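Local coordinates for translation initiation factor eIF2 assembly protein (Schizosaccharomyces pombe, PDB 4ZGP) that acts as an ATP-dependent chaperone that binds the gamma subunit of eIF2 and allows it to assemble with the alpha and beta subunits, at residues 52-56 with 57-61; 139-142 with 143-147. All blocks are in the same frame, centred on the assembly; numbering follows the deposited sequence.

How the contacts relate
Contacts 1 and 2 lie in the same part of this ATP-grasp protein, on one side of the chain's centre, with their own centres about 13 Å apart. Contact 1 comes first along the chain, where the loop after strand 48-51 turns into helix 56-62; contact 2 follows within helix 138-146. The two helices pack directly on each other: Tyr61 CE2 comes to 3.6 Å from Leu142 CB, and Val58 and Lys146 also take part in the interface. Helix 138-146 further covers strands 112-115 and 180-184 of the three-stranded antiparallel sheet, whose edge strand 48-51 leads into contact 1. Helix 138-146 thus lies on this sheet with helix 56-62 against it, and strands 112-115 and 180-184 carry ATP-binding residues, among them Lys115 and Lys183.

Contact 1: 52-56 with 57-61; sequences KPIPA and TVLKY
Ile54 packs against the first turn of helix 56-62, crossing Val58 and Leu59 at about a right angle to each. This is a helix N-terminus with Pro55, the last residue of the loop that leaves strand 48-51, at the N-cap. The CD1 end of Ile54 lies 3.7 Å from Val58 CG1, while its CG2 branch turns to the neighbouring leucine and sits 3.9 Å from Leu59 CD2. Because CG1 of Ile54 lies anti to the backbone N (chi1 -169°), the longer branch is sent to Val58 and CG2 to Leu59. Shortening Ile54 to an alanine takes away both branches and is likely to open a gap beside Val58 CG1 and the Leu59 methyls. Next to this pair, Pro55 CB touches Val58 CG2 at 4.0 Å, adding a second apolar contact to the valine.

Around this shell, Ala97 of helix 95-107 covers Pro55 and Val58, Leu142 of helix 138-146 meets Val58, and Phe178 packs on Ile54 besides bonding to its backbone. Thr57 OG1 makes a weak hydrogen bond to the backbone N of Glu94. The turn itself is set by two main-chain bonds, Lys60 N to Ala56 O (2.9 Å) and Leu59 N to Pro55 O (3.0 Å), the latter with the donor in the carbonyl plane and an N-H...O angle of 162°.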
loop_
_atom_site.group_PDB
_atom_site.type_symbol
_atom_site.label_atom_id
_atom_site.label_comp_id
_atom_site.label_asym_id
_atom_site.label_seq_id
_atom_site.Cartn_x
_atom_site.Cartn_y
_atom_site.Cartn_z
ATOM N N LYS A 52 10.870 -11.632 6.331
ATOM C CA LYS A 52 10.953 -10.841 7.543
ATOM C C LYS A 52 11.718 -11.602 8.627
ATOM O O LYS A 52 11.395 -12.748 8.912
ATOM C CB LYS A 52 9.552 -10.485 8.042
ATOM C CG LYS A 52 9.520 -9.461 9.172
ATOM C CD LYS A 52 8.100 -9.298 9.701
ATOM C CE LYS A 52 8.005 -8.248 10.814
ATOM N NZ LYS A 52 8.487 -6.908 10.385
ATOM N N PRO A 53 12.746 -10.972 9.210
ATOM C CA PRO A 53 13.211 -9.642 8.805
ATOM C C PRO A 53 13.906 -9.650 7.448
ATOM O O PRO A 53 14.288 -10.702 6.936
ATOM C CB PRO A 53 14.191 -9.253 9.912
ATOM C CG PRO A 53 14.625 -10.542 10.505
ATOM C CD PRO A 53 13.452 -11.467 10.404
ATOM N N ILE A 54 14.037 -8.472 6.863
ATOM C CA ILE A 54 14.703 -8.327 5.579
ATOM C C ILE A 54 16.183 -8.684 5.738
ATOM O O ILE A 54 16.811 -8.295 6.721
ATOM C CB ILE A 54 14.520 -6.880 5.030
ATOM C CG1 ILE A 54 14.972 -6.779 3.577
ATOM C CG2 ILE A 54 15.233 -5.855 5.919
ATOM C CD1 ILE A 54 14.476 -5.529 2.914
ATOM N N PRO A 55 16.733 -9.468 4.795
ATOM C CA PRO A 55 18.165 -9.800 4.844
ATOM C C PRO A 55 19.023 -8.550 4.908
ATOM O O PRO A 55 18.783 -7.607 4.156
ATOM C CB PRO A 55 18.391 -10.566 3.542
ATOM C CG PRO A 55 17.066 -11.221 3.276
ATOM C CD PRO A 55 16.022 -10.229 3.752
ATOM N N ALA A 56 19.999 -8.540 5.811
ATOM C CA ALA A 56 20.817 -7.359 6.051
ATOM C C ALA A 56 21.578 -6.881 4.809
ATOM O O ALA A 56 21.777 -5.675 4.631
ATOM C CB ALA A 56 21.794 -7.629 7.188
ATOM N N THR A 57 22.016 -7.804 3.953
ATOM C CA THR A 57 22.758 -7.381 2.765
ATOM C C THR A 57 21.819 -6.676 1.789
ATOM O O THR A 57 22.233 -5.769 1.073
ATOM C CB THR A 57 23.470 -8.552 2.053
ATOM O OG1 THR A 57 22.508 -9.478 1.532
ATOM C CG2 THR A 57 24.397 -9.270 3.027
ATOM N N VAL A 58 20.552 -7.088 1.772
ATOM C CA VAL A 58 19.549 -6.405 0.968
ATOM C C VAL A 58 19.337 -4.988 1.513
ATOM O O VAL A 58 19.317 -4.006 0.759
ATOM C CB VAL A 58 18.206 -7.185 0.937
ATOM C CG1 VAL A 58 17.077 -6.326 0.372
ATOM C CG2 VAL A 58 18.346 -8.458 0.114
ATOM N N LEU A 59 19.191 -4.897 2.828
ATOM C CA LEU A 59 18.979 -3.627 3.506
ATOM C C LEU A 59 20.122 -2.669 3.203
ATOM O O LEU A 59 19.909 -1.487 2.930
ATOM C CB LEU A 59 18.847 -3.864 5.012
ATOM C CG LEU A 59 18.239 -2.800 5.917
ATOM C CD1 LEU A 59 16.963 -2.277 5.314
ATOM C CD2 LEU A 59 17.970 -3.410 7.282
ATOM N N LYS A 60 21.337 -3.203 3.222
ATOM C CA LYS A 60 22.540 -2.418 2.967
ATOM C C LYS A 60 22.534 -1.857 1.540
ATOM O O LYS A 60 22.799 -0.676 1.321
ATOM C CB LYS A 60 23.778 -3.286 3.220
ATOM C CG LYS A 60 25.080 -2.525 3.459
ATOM C CD LYS A 60 25.825 -2.253 2.158
ATOM C CE LYS A 60 27.308 -1.996 2.411
ATOM N NZ LYS A 60 27.525 -0.903 3.402
ATOM N N TYR A 61 22.212 -2.715 0.577
ATOM C CA TYR A 61 22.110 -2.322 -0.825
ATOM C C TYR A 61 21.051 -1.241 -1.071
ATOM O O TYR A 61 21.251 -0.354 -1.902
ATOM C CB TYR A 61 21.815 -3.568 -1.666
ATOM C CG TYR A 61 21.482 -3.343 -3.122
ATOM C CD1 TYR A 61 22.474 -3.332 -4.089
ATOM C CD2 TYR A 61 20.166 -3.193 -3.533
ATOM C CE1 TYR A 61 22.164 -3.151 -5.422
ATOM C CE2 TYR A 61 19.849 -3.009 -4.852
ATOM C CZ TYR A 61 20.849 -2.995 -5.798
ATOM O OH TYR A 61 20.523 -2.818 -7.120
#

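Contact 2: 139-142 with 143-147; sequences EEVL and LLLKS
Val141 and Leu145 meet through different chi1 choices: CG1 of the valine stands anti to its own backbone N (chi1 159°), whereas CG of the leucine stands anti to the carbonyl carbon (chi1 -66°), beside the backbone N. One turn apart on the same face, the two side chains lie side by side, pointing the same way, with Val141 CG1 3.9 Å from Leu145 CD1. The same leucine torsion carries CG over the preceding turn, 3.3 Å from Val141 O, the oxygen that also accepts the Leu145 N-H at 3.0 Å. One carbonyl is thus hydrogen-bonded by the backbone and flanked by the hydrocarbon of the same residue.

The setting is the i to i+4 ladder of alpha-helix 138-146. Its four successive bonds here run from Leu143 N to Glu139 O, Leu144 N to Glu140 O, Leu145 N to Val141 O and Lys146 N to Leu142 O, the last at 2.9 Å. In the Leu145 bond the donor is tilted 18° from the carbonyl plane, less than in the other three. The Val141-Leu145 ridge faces the three-stranded sheet: Val141 rests on Val112, Pro114 and Leu182, and Leu145 on Pro114 and Leu180. Leu144 also reaches Pro114, and its side chain is about 9 Å from the bound ADP.

Leu142 and Lys146 instead turn to helix 56-62. Near the start of the helix, in the conformer described, one of two modelled, Glu140 OE1 accepts a hydrogen bond from the backbone N of Thr136. At the other end Ser147 folds its hydroxyl back on the last turn, and OG donates to Leu143 O at 2.7 Å; the backbone N of Ser147 makes two weak bonds, to the carbonyls of Leu143 and Leu144.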
loop_
_atom_site.group_PDB
_atom_site.type_symbol
_atom_site.label_atom_id
_atom_site.label_comp_id
_atom_site.label_asym_id
_atom_site.label_seq_id
_atom_site.Cartn_x
_atom_site.Cartn_y
_atom_site.Cartn_z
ATOM N N GLU A 139 17.031 -9.140 -9.422
ATOM C CA GLU A 139 17.663 -7.926 -9.908
ATOM C C GLU A 139 16.645 -6.813 -10.150
ATOM O O GLU A 139 16.878 -5.651 -9.792
ATOM C CB GLU A 139 18.430 -8.214 -11.194
ATOM C CG GLU A 139 19.342 -7.094 -11.601
ATOM C CD GLU A 139 20.084 -7.396 -12.898
ATOM O OE1 GLU A 139 21.093 -6.712 -13.149
ATOM O OE2 GLU A 139 19.662 -8.304 -13.658
ATOM N N GLU A 140 15.528 -7.180 -10.762
ATOM C CA GLU A 140 14.467 -6.229 -11.039
ATOM C C GLU A 140 13.813 -5.732 -9.753
ATOM O O GLU A 140 13.558 -4.536 -9.604
ATOM C CB GLU A 140 13.428 -6.860 -11.963
ATOM C CG GLU A 140 13.849 -6.862 -13.421
ATOM C CD GLU A 140 12.832 -7.530 -14.318
ATOM O OE1 GLU A 140 12.242 -8.544 -13.897
ATOM O OE2 GLU A 140 12.624 -7.037 -15.447
ATOM N N VAL A 141 13.551 -6.648 -8.830
ATOM C CA VAL A 141 13.002 -6.274 -7.532
ATOM C C VAL A 141 13.896 -5.234 -6.848
ATOM O O VAL A 141 13.425 -4.182 -6.397
ATOM C CB VAL A 141 12.841 -7.510 -6.622
ATOM C CG1 VAL A 141 12.764 -7.100 -5.145
ATOM C CG2 VAL A 141 11.628 -8.337 -7.058
ATOM N N LEU A 142 15.192 -5.518 -6.807
ATOM C CA LEU A 142 16.140 -4.700 -6.065
ATOM C C LEU A 142 16.346 -3.339 -6.716
ATOM O O LEU A 142 16.469 -2.323 -6.033
ATOM C CB LEU A 142 17.483 -5.435 -5.939
ATOM C CG LEU A 142 17.449 -6.658 -5.010
ATOM C CD1 LEU A 142 18.673 -7.550 -5.189
ATOM C CD2 LEU A 142 17.346 -6.197 -3.575
ATOM N N LEU A 143 16.386 -3.328 -8.041
ATOM C CA LEU A 143 16.591 -2.081 -8.764
ATOM C C LEU A 143 15.403 -1.151 -8.517
ATOM O O LEU A 143 15.572 0.039 -8.216
ATOM C CB LEU A 143 16.789 -2.372 -10.256
ATOM C CG LEU A 143 17.287 -1.275 -11.187
ATOM C CD1 LEU A 143 18.299 -1.856 -12.164
ATOM C CD2 LEU A 143 16.118 -0.721 -11.943
ATOM N N LEU A 144 14.198 -1.710 -8.589
ATOM C CA LEU A 144 12.990 -0.918 -8.385
ATOM C C LEU A 144 12.911 -0.369 -6.954
ATOM O O LEU A 144 12.601 0.807 -6.740
ATOM C CB LEU A 144 11.755 -1.760 -8.716
ATOM C CG LEU A 144 10.372 -1.107 -8.725
ATOM C CD1 LEU A 144 10.286 0.052 -9.729
ATOM C CD2 LEU A 144 9.322 -2.155 -9.055
ATOM N N LEU A 145 13.211 -1.209 -5.971
ATOM C CA LEU A 145 13.172 -0.759 -4.582
ATOM C C LEU A 145 14.231 0.290 -4.277
ATOM O O LEU A 145 13.981 1.227 -3.519
ATOM C CB LEU A 145 13.349 -1.937 -3.619
ATOM C CG LEU A 145 12.227 -2.979 -3.612
ATOM C CD1 LEU A 145 12.579 -4.098 -2.640
ATOM C CD2 LEU A 145 10.897 -2.336 -3.234
ATOM N N LYS A 146 15.421 0.113 -4.843
ATOM C CA LYS A 146 16.520 1.048 -4.605
ATOM C C LYS A 146 16.217 2.446 -5.159
ATOM O O LYS A 146 16.724 3.446 -4.641
ATOM C CB LYS A 146 17.818 0.507 -5.223
ATOM C CG LYS A 146 19.078 1.241 -4.789
ATOM C CD LYS A 146 20.307 0.748 -5.545
ATOM C CE LYS A 146 20.710 1.722 -6.649
ATOM N NZ LYS A 146 21.954 1.307 -7.361
ATOM N N SER A 147 15.381 2.525 -6.192
ATOM C CA SER A 147 15.184 3.800 -6.893
ATOM C C SER A 147 13.980 4.594 -6.409
ATOM O O SER A 147 13.728 5.705 -6.883
ATOM C CB SER A 147 15.047 3.552 -8.388
ATOM O OG SER A 147 16.054 2.662 -8.805
#